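Long-range contacts in RNA-binding protein RMD9, mitochondrial (Saccharomyces cerevisiae S288C, PDB 7A9X), which binds a dodecameric RNA motif in the 3'-UTRs of mitochondrial mRNAs and takes part in their processing or stability: residues Met215-Tyr220 with Leu251-Ile256; Glu259-Ala264 with Gly292-Leu297. One frame throughout, in Å; residues are numbered along the deposited sequence.

Contact 1 (Met215-Tyr220 with Leu251-Ile256); sequences MLPLLY and LIKVFI
An apolar helix-helix contact, centred on Val-254 packing against Leu-216, Pro-217 and Tyr-220, joins helices 209-223 and 245-257 in what are assigned as consecutive pentatricopeptide repeats, PPR2 and PPR3. The short segments run in the same direction, 27° apart, with axes 8.2 Å from each other at their closest. Such nearness suits a small beta-branched residue, whose two methyls do separate work. CG1, anti to the backbone N (chi1 170°), lies over one face of the Tyr-220 ring, 4.0 Å from its centroid, in a CH-pi contact displaced toward the CB end of the ring; Val-254 CG1 is 3.6 Å from Tyr-220 CG. CG2 turns to the backbone of the other helix, where Val-254 CG2 comes within 3.5 Å of Leu-216 O and also meets the N of Pro-217. That N carries no hydrogen, so the helix lacks the usual bond to the preceding turn and is kinked here, and a methyl can pack against the N without burying an unpaired donor. Toward the N-terminal end of both segments, the leucines meet by their ends, Leu-216 CD1 lying 4.1 Å from Leu-251 CD1. On the flank the Pro-217 ring rests on the aliphatic root of Lys-253, whose extended chain carries its ammonium away to a long, weak ion pair with Glu-285. Around these two helices, Met-215 and Leu-218 pack on helix 184-193, Phe-255 and Leu-251 on helix 261-270, and Ile-252 and Ile-256 on helix 281-292.

Contact 2 (Glu259-Ala264 with Gly292-Leu297); sequences EDYEKA and GDSKNL
Tyr-261, in the first turn of helix 261-270, reaches across to Ser-294, Lys-295 and Asn-296 in the loop before helix 297-308, and its hydroxyl supplies the polar centre of the contact. The compact part lies around the phenol end. Asn-296 N donates to Tyr-261 OH over 3.0 Å, with an N-H...O angle of 151°, while the same hydroxyl gives its proton to Glu-259 OE1 at 3.1 Å, meeting the carboxylate on its anti side and 26° out of plane. Accepting and donating at once suits a tyrosine. Its ring is flanked obliquely: Ser-294 OG is 3.8 Å from Tyr-261 CE1, and Asn-296 CB is 3.7 Å from Tyr-261 CE2. The polar ends of these two residues turn to the flanking helices: Ser-294 OG bonds to Phe-290 O in the helix before, and Asn-296 OD1 caps Leu-299 N in the helix after. Glu-259 CA lies over one face, offset toward the rim. A phenylalanine in its place would probably leave Asn-296 N without this acceptor and the Glu-259 carboxylate freer to turn.

The solvent side is looser. Glu-259 and Lys-295 are both exposed, and they meet through Glu-259 OE1 and Lys-295 CB, 3.4 Å apart, rather than by charge; a bend at chi2 (52°) takes the rest of the lysine chain away. Glu-259, with positive phi, closes helix 245-257 in a Schellman motif, and Asp-260 is the N-cap of the next helix. The arrangement thus pairs the interhelical turn of one helical hairpin with that of the next, as expected in a stack of pentatricopeptide repeats.

Overall arrangement
Both contacts join successive repeats as these are assigned, contact 1 linking PPR2 to PPR3 and contact 2 linking PPR3 to PPR4, so PPR3 takes part in each. Contact 1 is the partly buried one, formed between helix bodies by aliphatic and aromatic groups; contact 2 lies at the surface, where turns meet and hydrogen bonding around a hydroxyl replaces methyl packing. It is also the smaller, burying 187 Å² against 297 Å². Their centres are 12 Å apart and they touch directly: Ile-256 CG2 packs 3.4 Å from Ser-294 OG, and Phe-255 CB lies beside Asp-260 O. Helix 245-257 and helix 261-270 follow each other through a short turn, so one hairpin serves both contacts.

Contact 1 (Met215-Tyr220 with Leu251-Ile256)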
ATOM      1  N   MET A 215     -13.261 -15.761  -9.864  1.00 75.15           N
ATOM      2  CA  MET A 215     -12.660 -16.897  -9.176  1.00 74.35           C
ATOM      3  C   MET A 215     -11.536 -17.541  -9.976  1.00 73.17           C
ATOM      4  O   MET A 215     -10.610 -18.104  -9.380  1.00 74.67           O
ATOM      5  CB  MET A 215     -13.736 -17.933  -8.847  1.00 78.95           C
ATOM      6  CG  MET A 215     -14.485 -17.620  -7.570  1.00 85.99           C
ATOM      7  SD  MET A 215     -13.346 -17.621  -6.174  1.00 95.43           S
ATOM      8  CE  MET A 215     -14.172 -16.505  -5.051  1.00 97.97           C
ATOM      9  N   LEU A 216     -11.595 -17.461 -11.307  1.00 74.01           N
ATOM     10  CA  LEU A 216     -10.608 -18.143 -12.143  1.00 77.88           C
ATOM     11  C   LEU A 216      -9.167 -17.790 -11.788  1.00 79.11           C
ATOM     12  O   LEU A 216      -8.354 -18.716 -11.642  1.00 85.94           O
ATOM     13  CB  LEU A 216     -10.904 -17.862 -13.621  1.00 77.89           C
ATOM     14  CG  LEU A 216     -12.204 -18.432 -14.183  1.00 82.09           C
ATOM     15  CD1 LEU A 216     -12.416 -17.974 -15.616  1.00 87.33           C
ATOM     16  CD2 LEU A 216     -12.201 -19.950 -14.098  1.00 83.58           C
ATOM     17  N   PRO A 217      -8.780 -16.516 -11.635  1.00 76.94           N
ATOM     18  CA  PRO A 217      -7.383 -16.239 -11.257  1.00 79.03           C
ATOM     19  C   PRO A 217      -6.985 -16.833  -9.917  1.00 80.99           C
ATOM     20  O   PRO A 217      -5.822 -17.226  -9.747  1.00 82.37           O
ATOM     21  CB  PRO A 217      -7.326 -14.706 -11.233  1.00 70.70           C
ATOM     22  CG  PRO A 217      -8.417 -14.278 -12.142  1.00 69.05           C
ATOM     23  CD  PRO A 217      -9.513 -15.270 -11.921  1.00 66.66           C
ATOM     24  N   LEU A 218      -7.908 -16.912  -8.957  1.00 84.74           N
ATOM     25  CA  LEU A 218      -7.580 -17.526  -7.674  1.00 83.67           C
ATOM     26  C   LEU A 218      -7.451 -19.038  -7.805  1.00 87.61           C
ATOM     27  O   LEU A 218      -6.603 -19.653  -7.148  1.00 88.20           O
ATOM     28  CB  LEU A 218      -8.637 -17.172  -6.629  1.00 84.34           C
ATOM     29  CG  LEU A 218      -8.840 -15.688  -6.322  1.00 90.73           C
ATOM     30  CD1 LEU A 218      -9.795 -15.526  -5.152  1.00 87.12           C
ATOM     31  CD2 LEU A 218      -7.513 -15.006  -6.034  1.00 99.95           C
ATOM     32  N   LEU A 219      -8.283 -19.654  -8.649  1.00 88.14           N
ATOM     33  CA  LEU A 219      -8.220 -21.100  -8.827  1.00 84.76           C
ATOM     34  C   LEU A 219      -6.957 -21.510  -9.574  1.00 87.28           C
ATOM     35  O   LEU A 219      -6.348 -22.538  -9.255  1.00 96.58           O
ATOM     36  CB  LEU A 219      -9.465 -21.596  -9.565  1.00 81.10           C
ATOM     37  CG  LEU A 219     -10.797 -21.372  -8.847  1.00 85.00           C
ATOM     38  CD1 LEU A 219     -11.944 -21.997  -9.625  1.00 87.05           C
ATOM     39  CD2 LEU A 219     -10.742 -21.925  -7.431  1.00 87.07           C
ATOM     40  N   TYR A 220      -6.549 -20.724 -10.573  1.00 80.16           N
ATOM     41  CA  TYR A 220      -5.321 -21.043 -11.291  1.00 88.45           C
ATOM     42  C   TYR A 220      -4.094 -20.857 -10.410  1.00 94.16           C
ATOM     43  O   TYR A 220      -3.106 -21.584 -10.566  1.00 97.50           O
ATOM     44  CB  TYR A 220      -5.195 -20.188 -12.551  1.00 82.94           C
ATOM     45  CG  TYR A 220      -3.904 -20.444 -13.290  1.00 85.55           C
ATOM     46  CD1 TYR A 220      -3.749 -21.578 -14.079  1.00 85.09           C
ATOM     47  CD2 TYR A 220      -2.832 -19.567 -13.183  1.00 80.40           C
ATOM     48  CE1 TYR A 220      -2.567 -21.825 -14.750  1.00 86.02           C
ATOM     49  CE2 TYR A 220      -1.645 -19.806 -13.850  1.00 84.19           C
ATOM     50  CZ  TYR A 220      -1.521 -20.936 -14.632  1.00 88.17           C
ATOM     51  OH  TYR A 220      -0.343 -21.179 -15.298  1.00 93.52           O
ATOM     52  N   LEU A 251     -10.468 -14.938 -17.276  1.00 79.20           N
ATOM     53  CA  LEU A 251      -9.848 -15.898 -18.184  1.00 81.74           C
ATOM     54  C   LEU A 251      -8.609 -15.308 -18.851  1.00 80.29           C
ATOM     55  O   LEU A 251      -7.610 -16.010 -19.051  1.00 78.06           O
ATOM     56  CB  LEU A 251     -10.860 -16.354 -19.232  1.00 78.40           C
ATOM     57  CG  LEU A 251     -10.553 -17.656 -19.973  1.00 90.53           C
ATOM     58  CD1 LEU A 251     -10.257 -18.776 -18.989  1.00 95.33           C
ATOM     59  CD2 LEU A 251     -11.714 -18.034 -20.877  1.00 92.28           C
ATOM     60  N   ILE A 252      -8.649 -14.019 -19.193  1.00 76.82           N
ATOM     61  CA  ILE A 252      -7.467 -13.359 -19.739  1.00 72.40           C
ATOM     62  C   ILE A 252      -6.337 -13.352 -18.717  1.00 70.49           C
ATOM     63  O   ILE A 252      -5.181 -13.639 -19.050  1.00 77.55           O
ATOM     64  CB  ILE A 252      -7.817 -11.933 -20.206  1.00 72.72           C
ATOM     65  CG1 ILE A 252      -8.745 -11.985 -21.417  1.00 69.40           C
ATOM     66  CG2 ILE A 252      -6.554 -11.146 -20.537  1.00 69.39           C
ATOM     67  CD1 ILE A 252      -9.445 -10.678 -21.701  1.00 68.56           C
ATOM     68  N   LYS A 253      -6.652 -13.037 -17.458  1.00 67.60           N
ATOM     69  CA  LYS A 253      -5.620 -12.979 -16.427  1.00 74.72           C
ATOM     70  C   LYS A 253      -4.961 -14.337 -16.222  1.00 78.26           C
ATOM     71  O   LYS A 253      -3.739 -14.422 -16.052  1.00 81.12           O
ATOM     72  CB  LYS A 253      -6.217 -12.469 -15.114  1.00 70.11           C
ATOM     73  CG  LYS A 253      -6.654 -11.013 -15.153  1.00 74.30           C
ATOM     74  CD  LYS A 253      -7.138 -10.540 -13.789  1.00 76.59           C
ATOM     75  CE  LYS A 253      -7.503  -9.065 -13.816  1.00 85.07           C
ATOM     76  NZ  LYS A 253      -7.848  -8.542 -12.464  1.00 90.74           N
ATOM     77  N   VAL A 254      -5.756 -15.411 -16.231  1.00 77.95           N
ATOM     78  CA  VAL A 254      -5.198 -16.755 -16.093  1.00 77.91           C
ATOM     79  C   VAL A 254      -4.209 -17.033 -17.218  1.00 81.37           C
ATOM     80  O   VAL A 254      -3.083 -17.488 -16.983  1.00 90.16           O
ATOM     81  CB  VAL A 254      -6.327 -17.803 -16.063  1.00 77.78           C
ATOM     82  CG1 VAL A 254      -5.753 -19.209 -16.165  1.00 75.27           C
ATOM     83  CG2 VAL A 254      -7.157 -17.658 -14.800  1.00 70.99           C
ATOM     84  N   PHE A 255      -4.614 -16.747 -18.457  1.00 77.79           N
ATOM     85  CA  PHE A 255      -3.766 -17.023 -19.610  1.00 82.59           C
ATOM     86  C   PHE A 255      -2.533 -16.131 -19.654  1.00 86.80           C
ATOM     87  O   PHE A 255      -1.516 -16.528 -20.235  1.00 90.57           O
ATOM     88  CB  PHE A 255      -4.584 -16.880 -20.893  1.00 77.06           C
ATOM     89  CG  PHE A 255      -5.533 -18.019 -21.130  1.00 88.87           C
ATOM     90  CD1 PHE A 255      -5.129 -19.324 -20.903  1.00 93.28           C
ATOM     91  CD2 PHE A 255      -6.828 -17.790 -21.568  1.00 85.79           C
ATOM     92  CE1 PHE A 255      -5.990 -20.381 -21.115  1.00 86.58           C
ATOM     93  CE2 PHE A 255      -7.697 -18.845 -21.782  1.00 85.13           C
ATOM     94  CZ  PHE A 255      -7.277 -20.142 -21.555  1.00 84.37           C
ATOM     95  N   ILE A 256      -2.599 -14.939 -19.059  1.00 83.00           N
ATOM     96  CA  ILE A 256      -1.411 -14.098 -18.942  1.00 81.69           C
ATOM     97  C   ILE A 256      -0.407 -14.737 -17.990  1.00 84.64           C
ATOM     98  O   ILE A 256       0.788 -14.840 -18.297  1.00 81.18           O
ATOM     99  CB  ILE A 256      -1.800 -12.681 -18.485  1.00 79.12           C
ATOM    100  CG1 ILE A 256      -2.522 -11.934 -19.608  1.00 79.51           C
ATOM    101  CG2 ILE A 256      -0.574 -11.908 -18.027  1.00 76.01           C
ATOM    102  CD1 ILE A 256      -2.973 -10.539 -19.219  1.00 77.60           C
TER

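Contact 2 (Glu259-Ala264 with Gly292-Leu297)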
ATOM      1  N   GLU A 259       1.119 -17.599 -19.513  1.00 90.44           N
ATOM      2  CA  GLU A 259       1.914 -17.184 -20.666  1.00 91.19           C
ATOM      3  C   GLU A 259       1.369 -17.732 -21.979  1.00 91.73           C
ATOM      4  O   GLU A 259       2.089 -17.774 -22.983  1.00 93.03           O
ATOM      5  CB  GLU A 259       3.388 -17.568 -20.498  1.00 95.13           C
ATOM      6  CG  GLU A 259       3.999 -17.057 -19.203  1.00 98.99           C
ATOM      7  CD  GLU A 259       5.513 -17.049 -19.232  1.00111.16           C
ATOM      8  OE1 GLU A 259       6.089 -16.266 -20.017  1.00115.89           O
ATOM      9  OE2 GLU A 259       6.126 -17.824 -18.469  1.00116.36           O
ATOM     10  N   ASP A 260       0.104 -18.158 -21.993  1.00 86.82           N
ATOM     11  CA  ASP A 260      -0.599 -18.454 -23.240  1.00 86.90           C
ATOM     12  C   ASP A 260      -1.177 -17.139 -23.764  1.00 88.91           C
ATOM     13  O   ASP A 260      -2.380 -16.873 -23.719  1.00 89.68           O
ATOM     14  CB  ASP A 260      -1.676 -19.510 -23.028  1.00 88.68           C
ATOM     15  CG  ASP A 260      -2.191 -20.095 -24.335  1.00 97.01           C
ATOM     16  OD1 ASP A 260      -2.100 -19.419 -25.378  1.00 97.21           O
ATOM     17  OD2 ASP A 260      -2.684 -21.241 -24.318  1.00100.92           O
ATOM     18  N   TYR A 261      -0.273 -16.312 -24.291  1.00 87.71           N
ATOM     19  CA  TYR A 261      -0.627 -14.939 -24.627  1.00 88.67           C
ATOM     20  C   TYR A 261      -1.579 -14.857 -25.814  1.00 94.97           C
ATOM     21  O   TYR A 261      -2.404 -13.939 -25.877  1.00 94.06           O
ATOM     22  CB  TYR A 261       0.641 -14.129 -24.897  1.00 85.35           C
ATOM     23  CG  TYR A 261       1.571 -14.065 -23.704  1.00 89.80           C
ATOM     24  CD1 TYR A 261       1.192 -13.407 -22.541  1.00 90.49           C
ATOM     25  CD2 TYR A 261       2.826 -14.660 -23.740  1.00 93.04           C
ATOM     26  CE1 TYR A 261       2.035 -13.342 -21.446  1.00 91.13           C
ATOM     27  CE2 TYR A 261       3.677 -14.602 -22.648  1.00 96.04           C
ATOM     28  CZ  TYR A 261       3.275 -13.940 -21.504  1.00100.28           C
ATOM     29  OH  TYR A 261       4.109 -13.872 -20.412  1.00108.65           O
ATOM     30  N   GLU A 262      -1.486 -15.796 -26.760  1.00102.03           N
ATOM     31  CA  GLU A 262      -2.378 -15.757 -27.916  1.00104.94           C
ATOM     32  C   GLU A 262      -3.830 -15.937 -27.497  1.00 98.94           C
ATOM     33  O   GLU A 262      -4.724 -15.274 -28.034  1.00 92.41           O
ATOM     34  CB  GLU A 262      -1.975 -16.818 -28.940  1.00113.85           C
ATOM     35  CG  GLU A 262      -0.726 -16.470 -29.732  1.00123.29           C
ATOM     36  CD  GLU A 262      -0.575 -17.309 -30.988  1.00136.00           C
ATOM     37  OE1 GLU A 262      -1.459 -18.150 -31.254  1.00139.21           O
ATOM     38  OE2 GLU A 262       0.427 -17.124 -31.710  1.00140.43           O
ATOM     39  N   LYS A 263      -4.088 -16.827 -26.536  1.00 97.78           N
ATOM     40  CA  LYS A 263      -5.442 -16.962 -26.015  1.00 97.76           C
ATOM     41  C   LYS A 263      -5.834 -15.759 -25.164  1.00 91.21           C
ATOM     42  O   LYS A 263      -7.010 -15.377 -25.137  1.00 86.48           O
ATOM     43  CB  LYS A 263      -5.570 -18.251 -25.205  1.00103.34           C
ATOM     44  CG  LYS A 263      -5.425 -19.521 -26.032  1.00110.07           C
ATOM     45  CD  LYS A 263      -5.722 -20.757 -25.198  1.00110.97           C
ATOM     46  CE  LYS A 263      -5.595 -22.023 -26.028  1.00115.17           C
ATOM     47  NZ  LYS A 263      -4.256 -22.133 -26.671  1.00118.75           N
ATOM     48  N   ALA A 264      -4.868 -15.151 -24.472  1.00 87.58           N
ATOM     49  CA  ALA A 264      -5.164 -13.959 -23.684  1.00 84.64           C
ATOM     50  C   ALA A 264      -5.485 -12.769 -24.579  1.00 86.78           C
ATOM     51  O   ALA A 264      -6.415 -12.005 -24.296  1.00 86.67           O
ATOM     52  CB  ALA A 264      -3.989 -13.636 -22.760  1.00 80.47           C
ATOM     53  N   GLY A 292       1.706  -5.623 -15.800  1.00 69.02           N
ATOM     54  CA  GLY A 292       2.315  -6.020 -14.546  1.00 64.70           C
ATOM     55  C   GLY A 292       2.422  -7.512 -14.309  1.00 68.27           C
ATOM     56  O   GLY A 292       3.132  -7.940 -13.393  1.00 72.66           O
ATOM     57  N   ASP A 293       1.735  -8.323 -15.117  1.00 69.11           N
ATOM     58  CA  ASP A 293       1.720  -9.764 -14.906  1.00 72.24           C
ATOM     59  C   ASP A 293       2.340 -10.579 -16.031  1.00 83.76           C
ATOM     60  O   ASP A 293       2.638 -11.760 -15.814  1.00 87.88           O
ATOM     61  CB  ASP A 293       0.284 -10.261 -14.680  1.00 73.84           C
ATOM     62  CG  ASP A 293      -0.320  -9.719 -13.408  1.00 79.17           C
ATOM     63  OD1 ASP A 293       0.431  -9.547 -12.425  1.00 82.16           O
ATOM     64  OD2 ASP A 293      -1.541  -9.459 -13.390  1.00 80.95           O
ATOM     65  N   SER A 294       2.540 -10.003 -17.213  1.00 86.66           N
ATOM     66  CA  SER A 294       3.127 -10.751 -18.318  1.00 85.51           C
ATOM     67  C   SER A 294       4.620 -10.931 -18.081  1.00 84.62           C
ATOM     68  O   SER A 294       5.359  -9.948 -17.939  1.00 79.66           O
ATOM     69  CB  SER A 294       2.878 -10.039 -19.647  1.00 83.33           C
ATOM     70  OG  SER A 294       1.490  -9.906 -19.905  1.00 91.86           O
ATOM     71  N   LYS A 295       5.063 -12.190 -18.030  1.00 83.21           N
ATOM     72  CA  LYS A 295       6.489 -12.463 -17.937  1.00 81.30           C
ATOM     73  C   LYS A 295       7.217 -12.107 -19.225  1.00 76.94           C
ATOM     74  O   LYS A 295       8.432 -11.884 -19.191  1.00 79.57           O
ATOM     75  CB  LYS A 295       6.727 -13.933 -17.577  1.00 84.63           C
ATOM     76  CG  LYS A 295       7.365 -14.133 -16.212  1.00 85.34           C
ATOM     77  CD  LYS A 295       6.598 -13.387 -15.132  1.00 83.86           C
ATOM     78  CE  LYS A 295       7.276 -13.523 -13.779  1.00 86.31           C
ATOM     79  NZ  LYS A 295       6.489 -12.866 -12.698  1.00 88.11           N
ATOM     80  N   ASN A 296       6.513 -12.055 -20.355  1.00 76.93           N
ATOM     81  CA  ASN A 296       7.099 -11.577 -21.604  1.00 80.20           C
ATOM     82  C   ASN A 296       7.160 -10.057 -21.544  1.00 80.28           C
ATOM     83  O   ASN A 296       6.149  -9.371 -21.714  1.00 81.16           O
ATOM     84  CB  ASN A 296       6.296 -12.057 -22.805  1.00 87.02           C
ATOM     85  CG  ASN A 296       6.799 -11.463 -24.108  1.00 96.63           C
ATOM     86  OD1 ASN A 296       6.020 -11.003 -24.937  1.00 91.51           O
ATOM     87  ND2 ASN A 296       8.117 -11.464 -24.289  1.00112.08           N
ATOM     88  N   LEU A 297       8.357  -9.529 -21.290  1.00 84.22           N
ATOM     89  CA  LEU A 297       8.516  -8.096 -21.076  1.00 81.03           C
ATOM     90  C   LEU A 297       8.245  -7.293 -22.342  1.00 81.49           C
ATOM     91  O   LEU A 297       7.883  -6.114 -22.257  1.00 90.51           O
ATOM     92  CB  LEU A 297       9.922  -7.808 -20.554  1.00 82.31           C
ATOM     93  CG  LEU A 297      10.217  -8.394 -19.173  1.00 85.85           C
ATOM     94  CD1 LEU A 297      11.674  -8.185 -18.795  1.00 86.65           C
ATOM     95  CD2 LEU A 297       9.299  -7.771 -18.136  1.00 81.77           C
TER